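Local coordinates for conserved hypothetical protein (Bacteroides thetaiotaomicron, PDB 2FB6) that is of unknown function, folding as a small single-chain alpha/beta protein around a parallel sheet, with a CxxC sequence at the start of one helix, at residues T11-T16 with N43-G48; A49-V54 with D79-F84; I74-D79 with L93-R98. All coordinates share one frame; numbering follows the deposited sequence. Where two conformers were deposited one is given.

Contact 1 (T11-T16 with N43-G48)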
ATOM      1  N   THR A  11      -5.515   6.073  -3.415  1.00 11.58           N
ATOM      2  CA  THR A  11      -4.149   5.563  -3.334  1.00 11.59           C
ATOM      3  C   THR A  11      -3.494   6.093  -2.066  1.00 11.23           C
ATOM      4  O   THR A  11      -3.644   7.269  -1.711  1.00 12.79           O
ATOM      5  CB  THR A  11      -3.370   5.955  -4.576  1.00 12.32           C
ATOM      6  OG1 THR A  11      -3.931   5.222  -5.669  1.00 14.16           O
ATOM      7  CG2 THR A  11      -1.887   5.594  -4.456  1.00 13.22           C
ATOM      8  N   ILE A  12      -2.803   5.206  -1.357  1.00 11.10           N
ATOM      9  CA  ILE A  12      -2.031   5.641  -0.214  1.00 11.71           C
ATOM     10  C   ILE A  12      -0.572   5.354  -0.518  1.00 11.25           C
ATOM     11  O   ILE A  12      -0.223   4.208  -0.786  1.00 11.93           O
ATOM     12  CB  ILE A  12      -2.458   4.905   1.078  1.00 11.86           C
ATOM     13  CG1 ILE A  12      -3.932   5.216   1.401  1.00 12.43           C
ATOM     14  CG2 ILE A  12      -1.540   5.310   2.259  1.00 12.54           C
ATOM     15  CD1 ILE A  12      -4.540   4.325   2.477  1.00 14.30           C
ATOM     16  N   LEU A  13       0.262   6.395  -0.492  1.00 10.32           N
ATOM     17  CA  LEU A  13       1.703   6.205  -0.551  1.00 11.00           C
ATOM     18  C   LEU A  13       2.196   6.046   0.886  1.00 11.19           C
ATOM     19  O   LEU A  13       2.237   7.008   1.660  1.00 11.99           O
ATOM     20  CB  LEU A  13       2.357   7.402  -1.231  1.00 11.04           C
ATOM     21  CG  LEU A  13       3.887   7.418  -1.326  1.00 11.37           C
ATOM     22  CD1 LEU A  13       4.444   6.205  -2.075  1.00 12.97           C
ATOM     23  CD2 LEU A  13       4.341   8.706  -1.982  1.00 12.30           C
ATOM     24  N   TRP A  14       2.524   4.814   1.252  1.00 11.34           N
ATOM     25  CA  TRP A  14       2.893   4.486   2.617  1.00 11.54           C
ATOM     26  C   TRP A  14       4.419   4.478   2.723  1.00 11.64           C
ATOM     27  O   TRP A  14       5.082   3.548   2.255  1.00 11.23           O
ATOM     28  CB  TRP A  14       2.282   3.122   2.960  1.00 11.80           C
ATOM     29  CG  TRP A  14       2.683   2.528   4.264  1.00 12.05           C
ATOM     30  CD1 TRP A  14       3.445   3.103   5.249  1.00 11.91           C
ATOM     31  CD2 TRP A  14       2.307   1.240   4.747  1.00 11.91           C
ATOM     32  NE1 TRP A  14       3.598   2.218   6.301  1.00 11.30           N
ATOM     33  CE2 TRP A  14       2.900   1.072   6.022  1.00 12.15           C
ATOM     34  CE3 TRP A  14       1.515   0.205   4.228  1.00 13.67           C
ATOM     35  CZ2 TRP A  14       2.738  -0.094   6.776  1.00 12.72           C
ATOM     36  CZ3 TRP A  14       1.366  -0.976   4.977  1.00 12.87           C
ATOM     37  CH2 TRP A  14       1.974  -1.109   6.236  1.00 13.22           C
ATOM     38  N   THR A  15       4.967   5.530   3.329  1.00 12.44           N
ATOM     39  CA  THR A  15       6.417   5.628   3.542  1.00 12.94           C
ATOM     40  C   THR A  15       6.790   5.454   5.003  1.00 13.00           C
ATOM     41  O   THR A  15       7.916   5.066   5.310  1.00 13.51           O
ATOM     42  CB  THR A  15       7.007   6.987   3.068  1.00 13.38           C
ATOM     43  OG1 THR A  15       6.599   8.031   3.951  1.00 15.70           O
ATOM     44  CG2 THR A  15       6.587   7.320   1.627  1.00 14.24           C
ATOM     45  N   THR A  16       5.864   5.762   5.904  1.00 12.80           N
ATOM     46  CA  THR A  16       6.211   5.843   7.332  1.00 14.05           C
ATOM     47  C   THR A  16       6.469   4.483   7.971  1.00 13.46           C
ATOM     48  O   THR A  16       5.858   3.474   7.589  1.00 13.14           O
ATOM     49  CB  THR A  16       5.128   6.592   8.144  1.00 14.89           C
ATOM     50  OG1 THR A  16       5.616   6.798   9.475  1.00 17.33           O
ATOM     51  CG2 THR A  16       3.797   5.824   8.188  1.00 16.42           C
ATOM     52  N   ASN A  43      -5.529   1.257  -3.391  1.00 10.91           N
ATOM     53  CA  ASN A  43      -4.187   0.784  -3.690  0.50 11.07           C
ATOM     54  C   ASN A  43      -3.195   1.385  -2.701  1.00 11.24           C
ATOM     55  O   ASN A  43      -3.211   2.598  -2.476  1.00 11.97           O
ATOM     56  CB  ASN A  43      -3.786   1.203  -5.110  0.50 11.46           C
ATOM     57  CG  ASN A  43      -2.386   0.740  -5.483  0.50 11.40           C
ATOM     58  OD1 ASN A  43      -1.519   1.550  -5.833  0.50 13.08           O
ATOM     59  ND2 ASN A  43      -2.160  -0.565  -5.419  0.50 11.33           N
ATOM     60  N   ILE A  44      -2.330   0.545  -2.139  1.00 10.78           N
ATOM     61  CA  ILE A  44      -1.327   1.016  -1.190  1.00 11.54           C
ATOM     62  C   ILE A  44       0.046   0.759  -1.782  1.00 10.48           C
ATOM     63  O   ILE A  44       0.318  -0.344  -2.241  1.00 10.47           O
ATOM     64  CB  ILE A  44      -1.463   0.316   0.190  1.00 11.33           C
ATOM     65  CG1 ILE A  44      -2.866   0.596   0.793  1.00 13.15           C
ATOM     66  CG2 ILE A  44      -0.316   0.789   1.129  1.00 13.63           C
ATOM     67  CD1 ILE A  44      -3.132  -0.067   2.105  1.00 14.57           C
ATOM     68  N   ILE A  45       0.880   1.794  -1.787  1.00 10.20           N
ATOM     69  CA  ILE A  45       2.248   1.705  -2.306  1.00 10.26           C
ATOM     70  C   ILE A  45       3.208   1.709  -1.115  1.00 11.00           C
ATOM     71  O   ILE A  45       3.244   2.665  -0.351  1.00 11.61           O
ATOM     72  CB  ILE A  45       2.592   2.905  -3.214  1.00 10.79           C
ATOM     73  CG1 ILE A  45       1.571   3.063  -4.353  1.00 10.96           C
ATOM     74  CG2 ILE A  45       4.027   2.760  -3.734  1.00 11.51           C
ATOM     75  CD1 ILE A  45       1.658   4.437  -5.007  1.00 13.56           C
ATOM     76  N   LEU A  46       3.967   0.629  -0.972  1.00 10.85           N
ATOM     77  CA  LEU A  46       4.995   0.531   0.062  0.50 11.54           C
ATOM     78  C   LEU A  46       6.318   1.022  -0.495  1.00 11.54           C
ATOM     79  O   LEU A  46       6.886   0.404  -1.391  1.00 12.00           O
ATOM     80  CB  LEU A  46       5.155  -0.918   0.509  0.50 11.84           C
ATOM     81  CG  LEU A  46       4.079  -1.465   1.430  0.50 11.60           C
ATOM     82  CD1 LEU A  46       4.267  -2.948   1.635  0.50 11.33           C
ATOM     83  CD2 LEU A  46       4.161  -0.746   2.757  0.50 13.26           C
ATOM     84  N   TRP A  47       6.831   2.131   0.034  1.00 12.21           N
ATOM     85  CA  TRP A  47       8.036   2.716  -0.545  1.00 12.73           C
ATOM     86  C   TRP A  47       8.689   3.584   0.512  1.00 13.58           C
ATOM     87  O   TRP A  47       8.094   4.564   0.947  1.00 14.55           O
ATOM     88  CB  TRP A  47       7.629   3.571  -1.755  1.00 13.07           C
ATOM     89  CG  TRP A  47       8.750   3.991  -2.659  1.00 13.05           C
ATOM     90  CD1 TRP A  47      10.087   4.005  -2.381  1.00 13.70           C
ATOM     91  CD2 TRP A  47       8.608   4.503  -3.982  1.00 12.73           C
ATOM     92  NE1 TRP A  47      10.790   4.489  -3.461  1.00 13.67           N
ATOM     93  CE2 TRP A  47       9.902   4.787  -4.462  1.00 13.00           C
ATOM     94  CE3 TRP A  47       7.508   4.722  -4.826  1.00 12.62           C
ATOM     95  CZ2 TRP A  47      10.129   5.311  -5.742  1.00 12.83           C
ATOM     96  CZ3 TRP A  47       7.740   5.233  -6.106  1.00 12.78           C
ATOM     97  CH2 TRP A  47       9.027   5.511  -6.545  1.00 13.59           C
ATOM     98  N   GLY A  48       9.920   3.242   0.895  1.00 13.33           N
ATOM     99  CA  GLY A  48      10.634   3.986   1.949  1.00 13.92           C
ATOM    100  C   GLY A  48      10.801   3.161   3.207  1.00 13.48           C
ATOM    101  O   GLY A  48      10.906   1.943   3.131  1.00 13.72           O
TER

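Contact 2 (A49-V54 with D79-F84)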
ATOM      1  N   ALA A  49      10.812   3.826   4.366  1.00 13.06           N
ATOM      2  CA  ALA A  49      11.061   3.162   5.658  1.00 12.79           C
ATOM      3  C   ALA A  49      10.044   2.037   5.924  1.00 12.40           C
ATOM      4  O   ALA A  49      10.359   1.011   6.532  1.00 13.68           O
ATOM      5  CB  ALA A  49      11.056   4.203   6.781  1.00 12.49           C
ATOM      6  N   SER A  50       8.836   2.228   5.413  1.00 12.59           N
ATOM      7  CA  SER A  50       7.779   1.228   5.536  1.00 11.88           C
ATOM      8  C   SER A  50       8.124  -0.166   5.015  1.00 12.67           C
ATOM      9  O   SER A  50       7.612  -1.161   5.527  1.00 12.93           O
ATOM     10  CB  SER A  50       6.542   1.720   4.804  1.00 12.51           C
ATOM     11  OG  SER A  50       6.857   1.934   3.439  1.00 12.27           O
ATOM     12  N   VAL A  51       8.969  -0.237   3.988  1.00 13.07           N
ATOM     13  CA  VAL A  51       9.306  -1.522   3.396  1.00 13.21           C
ATOM     14  C   VAL A  51      10.060  -2.392   4.407  1.00 13.87           C
ATOM     15  O   VAL A  51       9.770  -3.584   4.550  1.00 14.43           O
ATOM     16  CB  VAL A  51      10.118  -1.343   2.094  1.00 13.22           C
ATOM     17  CG1 VAL A  51      10.662  -2.689   1.607  1.00 14.47           C
ATOM     18  CG2 VAL A  51       9.240  -0.745   1.004  1.00 13.48           C
ATOM     19  N   LYS A  52      10.978  -1.767   5.139  1.00 14.36           N
ATOM     20  CA  LYS A  52      11.715  -2.456   6.207  0.60 14.97           C
ATOM     21  C   LYS A  52      10.770  -2.859   7.333  1.00 14.96           C
ATOM     22  O   LYS A  52      10.878  -3.962   7.871  1.00 15.72           O
ATOM     23  CB  LYS A  52      12.843  -1.583   6.763  0.60 15.78           C
ATOM     24  CG  LYS A  52      14.058  -1.508   5.873  0.60 16.67           C
ATOM     25  CD  LYS A  52      15.205  -0.801   6.582  0.60 19.37           C
ATOM     26  CE  LYS A  52      16.313  -0.449   5.609  0.60 20.83           C
ATOM     27  NZ  LYS A  52      17.367   0.393   6.251  0.60 21.48           N
ATOM     28  N   LEU A  53       9.831  -1.980   7.685  1.00 14.31           N
ATOM     29  CA  LEU A  53       8.871  -2.299   8.737  1.00 13.78           C
ATOM     30  C   LEU A  53       8.036  -3.539   8.393  1.00 13.68           C
ATOM     31  O   LEU A  53       7.885  -4.457   9.202  1.00 13.90           O
ATOM     32  CB  LEU A  53       7.960  -1.103   9.031  1.00 13.71           C
ATOM     33  CG  LEU A  53       6.855  -1.379  10.050  1.00 13.64           C
ATOM     34  CD1 LEU A  53       7.465  -1.603  11.444  1.00 14.37           C
ATOM     35  CD2 LEU A  53       5.849  -0.228  10.027  1.00 14.70           C
ATOM     36  N   VAL A  54       7.460  -3.552   7.199  1.00 13.57           N
ATOM     37  CA  VAL A  54       6.622  -4.673   6.785  1.00 13.53           C
ATOM     38  C   VAL A  54       7.432  -5.963   6.749  1.00 13.78           C
ATOM     39  O   VAL A  54       6.937  -7.019   7.160  1.00 14.95           O
ATOM     40  CB  VAL A  54       5.952  -4.394   5.424  1.00 13.19           C
ATOM     41  CG1 VAL A  54       5.261  -5.622   4.909  1.00 13.58           C
ATOM     42  CG2 VAL A  54       4.932  -3.252   5.573  1.00 12.71           C
ATOM     43  N   ASP A  79      13.015  -1.565  -6.176  1.00 11.38           N
ATOM     44  CA  ASP A  79      14.340  -1.053  -5.800  1.00 12.18           C
ATOM     45  C   ASP A  79      14.522  -1.110  -4.283  1.00 12.76           C
ATOM     46  O   ASP A  79      15.555  -1.584  -3.795  1.00 13.27           O
ATOM     47  CB  ASP A  79      14.512   0.383  -6.282  1.00 13.45           C
ATOM     48  CG  ASP A  79      14.755   0.468  -7.768  1.00 14.03           C
ATOM     49  OD1 ASP A  79      15.891   0.146  -8.207  1.00 15.69           O
ATOM     50  OD2 ASP A  79      13.826   0.880  -8.513  1.00 15.28           O
ATOM     51  N   CYS A  80      13.527  -0.633  -3.532  1.00 14.15           N
ATOM     52  CA  CYS A  80      13.600  -0.737  -2.067  1.00 14.81           C
ATOM     53  C   CYS A  80      13.727  -2.162  -1.580  1.00 14.64           C
ATOM     54  O   CYS A  80      14.560  -2.455  -0.716  1.00 15.26           O
ATOM     55  CB  CYS A  80      12.361  -0.139  -1.400  1.00 16.19           C
ATOM     56  SG  CYS A  80      12.412   1.635  -1.333  1.00 20.47           S
ATOM     57  N   CYS A  81      12.879  -3.052  -2.100  1.00 13.85           N
ATOM     58  CA  CYS A  81      12.936  -4.456  -1.708  1.00 14.17           C
ATOM     59  C   CYS A  81      14.308  -5.053  -1.978  1.00 14.60           C
ATOM     60  O   CYS A  81      14.850  -5.804  -1.143  1.00 15.90           O
ATOM     61  CB  CYS A  81      11.861  -5.263  -2.425  1.00 14.35           C
ATOM     62  SG  CYS A  81      10.184  -4.799  -1.886  1.00 15.68           S
ATOM     63  N   GLU A  82      14.885  -4.708  -3.127  1.00 13.58           N
ATOM     64  CA  GLU A  82      16.200  -5.252  -3.475  1.00 13.46           C
ATOM     65  C   GLU A  82      17.296  -4.605  -2.642  1.00 13.89           C
ATOM     66  O   GLU A  82      18.217  -5.291  -2.194  1.00 14.09           O
ATOM     67  CB  GLU A  82      16.461  -5.131  -4.982  1.00 13.43           C
ATOM     68  CG  GLU A  82      15.539  -6.052  -5.763  1.00 15.02           C
ATOM     69  CD  GLU A  82      15.783  -6.019  -7.253  1.00 18.78           C
ATOM     70  OE1 GLU A  82      16.650  -5.241  -7.693  1.00 24.35           O
ATOM     71  OE2 GLU A  82      15.104  -6.759  -7.992  1.00 17.62           O
ATOM     72  N   ASN A  83      17.201  -3.298  -2.413  1.00 14.15           N
ATOM     73  CA  ASN A  83      18.219  -2.623  -1.601  1.00 14.91           C
ATOM     74  C   ASN A  83      18.229  -3.040  -0.137  1.00 16.00           C
ATOM     75  O   ASN A  83      19.293  -3.111   0.501  1.00 16.72           O
ATOM     76  CB  ASN A  83      18.115  -1.117  -1.739  1.00 15.24           C
ATOM     77  CG  ASN A  83      18.566  -0.650  -3.097  1.00 15.01           C
ATOM     78  OD1 ASN A  83      19.399  -1.302  -3.741  1.00 17.06           O
ATOM     79  ND2 ASN A  83      18.013   0.463  -3.555  1.00 17.17           N
ATOM     80  N   PHE A  84      17.040  -3.315   0.387  1.00 16.39           N
ATOM     81  CA  PHE A  84      16.898  -3.772   1.765  1.00 16.42           C
ATOM     82  C   PHE A  84      17.025  -5.298   1.887  1.00 15.75           C
ATOM     83  O   PHE A  84      17.049  -5.826   3.009  1.00 16.74           O
ATOM     84  CB  PHE A  84      15.563  -3.299   2.362  1.00 17.23           C
ATOM     85  CG  PHE A  84      15.359  -1.792   2.329  1.00 19.80           C
ATOM     86  CD1 PHE A  84      16.432  -0.912   2.166  1.00 21.96           C
ATOM     87  CD2 PHE A  84      14.077  -1.255   2.476  1.00 19.94           C
ATOM     88  CE1 PHE A  84      16.229   0.482   2.132  1.00 21.88           C
ATOM     89  CE2 PHE A  84      13.858   0.128   2.458  1.00 20.82           C
ATOM     90  CZ  PHE A  84      14.931   1.004   2.289  1.00 21.05           C
TER

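Contact 3 (I74-D79 with L93-R98)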
ATOM      1  N   ILE A  74      -1.826  -4.064  -2.813  1.00 10.99           N
ATOM      2  CA  ILE A  74      -0.600  -3.545  -2.187  1.00 10.84           C
ATOM      3  C   ILE A  74       0.583  -3.881  -3.077  1.00 10.87           C
ATOM      4  O   ILE A  74       0.730  -5.023  -3.482  1.00 11.29           O
ATOM      5  CB  ILE A  74      -0.352  -4.116  -0.764  1.00 11.19           C
ATOM      6  CG1 ILE A  74      -1.612  -3.958   0.097  1.00 12.49           C
ATOM      7  CG2 ILE A  74       0.851  -3.379  -0.126  1.00 11.44           C
ATOM      8  CD1 ILE A  74      -1.477  -4.510   1.503  1.00 12.31           C
ATOM      9  N   GLU A  75       1.378  -2.864  -3.415  1.00 10.23           N
ATOM     10  CA  GLU A  75       2.550  -3.036  -4.263  1.00 10.96           C
ATOM     11  C   GLU A  75       3.721  -2.355  -3.584  1.00 10.83           C
ATOM     12  O   GLU A  75       3.529  -1.382  -2.855  1.00 12.16           O
ATOM     13  CB  GLU A  75       2.305  -2.460  -5.663  1.00 10.92           C
ATOM     14  CG  GLU A  75       1.801  -1.005  -5.670  1.00 11.18           C
ATOM     15  CD  GLU A  75       1.455  -0.480  -7.063  1.00 12.83           C
ATOM     16  OE1 GLU A  75       1.684  -1.209  -8.051  1.00 16.16           O
ATOM     17  OE2 GLU A  75       0.968   0.667  -7.161  1.00 14.17           O
ATOM     18  N   ALA A  76       4.912  -2.918  -3.763  1.00 11.19           N
ATOM     19  CA  ALA A  76       6.096  -2.395  -3.096  1.00 11.73           C
ATOM     20  C   ALA A  76       7.158  -2.073  -4.120  1.00 11.56           C
ATOM     21  O   ALA A  76       7.314  -2.794  -5.114  1.00 11.94           O
ATOM     22  CB  ALA A  76       6.642  -3.411  -2.082  1.00 12.20           C
ATOM     23  N   CYS A  77       7.895  -1.002  -3.848  1.00 12.07           N
ATOM     24  CA  CYS A  77       9.007  -0.578  -4.672  1.00 11.06           C
ATOM     25  C   CYS A  77      10.050  -1.689  -4.764  1.00 11.22           C
ATOM     26  O   CYS A  77      10.622  -2.082  -3.758  1.00 10.95           O
ATOM     27  CB  CYS A  77       9.600   0.718  -4.104  1.00 11.89           C
ATOM     28  SG  CYS A  77      11.160   1.240  -4.851  1.00 14.83           S
ATOM     29  N   GLN A  78      10.287  -2.198  -5.974  1.00 10.20           N
ATOM     30  CA  GLN A  78      11.257  -3.269  -6.171  1.00 10.74           C
ATOM     31  C   GLN A  78      12.680  -2.821  -5.869  1.00 10.56           C
ATOM     32  O   GLN A  78      13.480  -3.628  -5.368  1.00 11.30           O
ATOM     33  CB  GLN A  78      11.149  -3.847  -7.589  1.00 10.76           C
ATOM     34  CG  GLN A  78      12.122  -4.987  -7.862  1.00 11.47           C
ATOM     35  CD  GLN A  78      11.752  -5.788  -9.103  1.00 13.72           C
ATOM     36  OE1 GLN A  78      10.601  -5.770  -9.548  1.00 15.43           O
ATOM     37  NE2 GLN A  78      12.726  -6.487  -9.666  1.00 15.80           N
ATOM     38  N   ASP A  79      13.015  -1.565  -6.176  1.00 11.38           N
ATOM     39  CA  ASP A  79      14.340  -1.053  -5.800  1.00 12.18           C
ATOM     40  C   ASP A  79      14.522  -1.110  -4.283  1.00 12.76           C
ATOM     41  O   ASP A  79      15.555  -1.584  -3.795  1.00 13.27           O
ATOM     42  CB  ASP A  79      14.512   0.383  -6.282  1.00 13.45           C
ATOM     43  CG  ASP A  79      14.755   0.468  -7.768  1.00 14.03           C
ATOM     44  OD1 ASP A  79      15.891   0.146  -8.207  1.00 15.69           O
ATOM     45  OD2 ASP A  79      13.826   0.880  -8.513  1.00 15.28           O
ATOM     46  N   LEU A  93       4.284 -12.405   1.211  1.00 16.05           N
ATOM     47  CA  LEU A  93       3.109 -11.864   1.910  1.00 15.45           C
ATOM     48  C   LEU A  93       1.950 -11.624   0.957  1.00 15.49           C
ATOM     49  O   LEU A  93       0.834 -11.326   1.393  1.00 16.79           O
ATOM     50  CB  LEU A  93       3.436 -10.548   2.628  1.00 15.44           C
ATOM     51  CG  LEU A  93       4.409 -10.635   3.798  1.00 15.87           C
ATOM     52  CD1 LEU A  93       4.858  -9.253   4.197  1.00 16.60           C
ATOM     53  CD2 LEU A  93       3.758 -11.381   4.983  1.00 17.39           C
ATOM     54  N   GLY A  94       2.212 -11.735  -0.343  1.00 15.26           N
ATOM     55  CA  GLY A  94       1.190 -11.491  -1.341  1.00 14.86           C
ATOM     56  C   GLY A  94       1.182 -10.077  -1.897  1.00 14.41           C
ATOM     57  O   GLY A  94       0.253  -9.675  -2.611  1.00 14.47           O
ATOM     58  N   ILE A  95       2.231  -9.320  -1.571  1.00 14.19           N
ATOM     59  CA  ILE A  95       2.425  -7.961  -2.086  1.00 13.01           C
ATOM     60  C   ILE A  95       3.084  -8.036  -3.467  1.00 13.49           C
ATOM     61  O   ILE A  95       3.999  -8.852  -3.687  1.00 13.52           O
ATOM     62  CB  ILE A  95       3.283  -7.141  -1.091  1.00 13.19           C
ATOM     63  CG1 ILE A  95       2.534  -6.951   0.231  1.00 13.24           C
ATOM     64  CG2 ILE A  95       3.686  -5.796  -1.667  1.00 13.24           C
ATOM     65  CD1 ILE A  95       3.443  -6.570   1.400  1.00 13.71           C
ATOM     66  N   THR A  96       2.620  -7.182  -4.380  1.00 12.87           N
ATOM     67  CA  THR A  96       3.203  -7.097  -5.722  1.00 13.59           C
ATOM     68  C   THR A  96       4.493  -6.302  -5.645  1.00 13.01           C
ATOM     69  O   THR A  96       4.498  -5.164  -5.201  1.00 15.02           O
ATOM     70  CB  THR A  96       2.238  -6.417  -6.727  1.00 13.95           C
ATOM     71  OG1 THR A  96       1.063  -7.220  -6.853  1.00 17.05           O
ATOM     72  CG2 THR A  96       2.907  -6.247  -8.115  1.00 15.00           C
ATOM     73  N   VAL A  97       5.590  -6.892  -6.093  1.00 12.77           N
ATOM     74  CA  VAL A  97       6.849  -6.177  -6.107  1.00 12.77           C
ATOM     75  C   VAL A  97       7.161  -5.813  -7.550  1.00 12.50           C
ATOM     76  O   VAL A  97       7.215  -6.689  -8.417  1.00 13.03           O
ATOM     77  CB  VAL A  97       7.985  -7.041  -5.504  1.00 13.03           C
ATOM     78  CG1 VAL A  97       9.345  -6.394  -5.672  1.00 14.54           C
ATOM     79  CG2 VAL A  97       7.710  -7.326  -4.035  1.00 13.63           C
ATOM     80  N   ARG A  98       7.315  -4.513  -7.812  1.00 12.05           N
ATOM     81  CA  ARG A  98       7.632  -4.057  -9.156  1.00 11.98           C
ATOM     82  C   ARG A  98       8.331  -2.710  -9.115  1.00 12.00           C
ATOM     83  O   ARG A  98       8.305  -2.011  -8.096  1.00 11.27           O
ATOM     84  CB  ARG A  98       6.371  -3.997 -10.018  1.00 12.90           C
ATOM     85  CG  ARG A  98       5.401  -2.929  -9.655  1.00 14.27           C
ATOM     86  CD  ARG A  98       4.373  -2.856 -10.781  1.00 17.25           C
ATOM     87  NE  ARG A  98       3.265  -2.008 -10.415  1.00 16.80           N
ATOM     88  CZ  ARG A  98       2.386  -1.507 -11.278  1.00 14.89           C
ATOM     89  NH1 ARG A  98       2.489  -1.736 -12.586  1.00 14.61           N
ATOM     90  NH2 ARG A  98       1.416  -0.740 -10.825  1.00 14.85           N
TER

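Contact 1 (T11-T16 with N43-G48)
W14 and I45 meet through a backbone bond, W14 N to I45 O at 2.8 Å, one of four between 11-16 and 43-48, the last, W47 N to W14 O, just past the strand end; strands 11-14 and 43-46 run parallel in register, T11 beside N43. The W14 side chain starts at CB, 3.5 Å from I45 O. With CG anti to the backbone N (chi1 173°), the indole runs out on the face that carries I12, I44 and L46. Its benzo side reaches across strand 43-46: CE3 touches I44 CG2 at 3.6 Å, with that methyl at the ring edge, while L46 CD2 lies over one face, modelled too close for its spacing to be trusted. On the pyrrole side NE1 donates forward along its own chain to T16 O at 2.9 Å, a bent bond (135°) that helps to fix the rotation of the ring. On the opposite face of the sheet, L13 CD1 packs on I45 CG2 at 3.8 Å. The two strands are the beta arms of a beta-alpha-beta unit whose helix, 19-36, covers the indole with V22 and L26; V60 and I64 of helix 58-70 also pack against it.

Contact 2 (A49-V54 with D79-F84)
The phenyl ring of F84 is the flat group of this contact, with K52 laid over one face and V51 meeting its edge. K52 CE sits almost above the ring centre, 3.5 Å from the centroid of F84 and 12° off the normal, a CH-pi contact. Nearer the backbone, K52 CG rests over F84 CD2 at 3.4 Å, so the lysine chain passes across the ring from the CD2 side toward CD1. CG of K52 lies beside its own backbone N (chi1 -77°) and the chain is extended from there, which carries the aliphatic part over the phenyl at about a right angle. K52 NZ ends 4.6 Å from the F84 centroid, still over the face, in a cation-pi interaction; the lysine is exposed and modelled in two conformers, so this pose is probably not permanent. At the ring edge, near its plane, V51 CG1 approaches F84 CD2 at 3.8 Å. The same methyl is 4.1 Å from C81 SG, and the second branch, CG2 of V51, lies 4.0 Å from C80 CB. V51 thus projects toward helix 79-84 and touches three of its side chains, one turn spanning C80 to F84. No hydrogen bond crosses between the segments; the helices, with axes 9.7 Å apart at -60°, are held by van der Waals contact and the lysine on the ring. On the sheet side V51 rests on L46 of strand 41-46, and C81 packs on A87 and I90 of helix 87-92. I90 also touches V54, which reaches V60 and I64 of helix 58-70, so the two helices belong to one cluster at the C-terminal ends of the central strands.

Contact 3 (I74-D79 with L93-R98)
E75 pairs with T96 and A76 with V97 in parallel register, strands 74-77 and 96-98 running 32° apart. T96 N donates to I74 O, A76 N to T96 O at 2.7 Å, and R98 N to A76 O. Where 74-79 turns into helix 78-84, Q78 N donates to R98 O at 2.9 Å from well above the carbonyl plane. In a salt bridge R98 comes side-on with NE and NH2, both to E75 OE1, at 3.0 and 2.8 Å; NH2 meets its syn lone pair. CG of E75 lies between backbone N and carbonyl carbon (chi1 52°), and the extended chain carries the carboxylate to the guanidinium, its plane 31° from that group's. E75 OE2 bonds to Y107 OH. A methionine in place of R98 would probably leave E75 OE1, at a buried residue, without its two donors and balancing charge. On the face of A76 and V97, I95 CG2 touches A76 CB at 3.8 Å; past the strand end V97 CG1 meets Q78 CB at 3.7 Å. Strand 96-98 is an outermost strand of the sheet within the chain; I90 of helix 87-92 covers A76, I95 and V97, and I64 of helix 58-70 backs I74 and I95.

Contacts 1 and 3 are consecutive parts of one sheet: strands 41-46 and 73-77 are neighbours, joined by L46 N to E75 O at 2.8 Å and by E75 N to I44 O at 3.0 Å. Contact 2 lies past the strand ends, tied to contact 1 by S50 OG, 2.7 Å from W14 O, and to contact 3 by C81 SG, 3.8 Å from A76 CB. All three meet around C77 and C80, whose SG atoms are 3.8 Å apart as free thiols; W47 CD1 lies 3.5 Å from C80 SG. Their CxxC spacing at a helix start resembles that of thioredoxin-type proteins, but a redox role here remains conjecture.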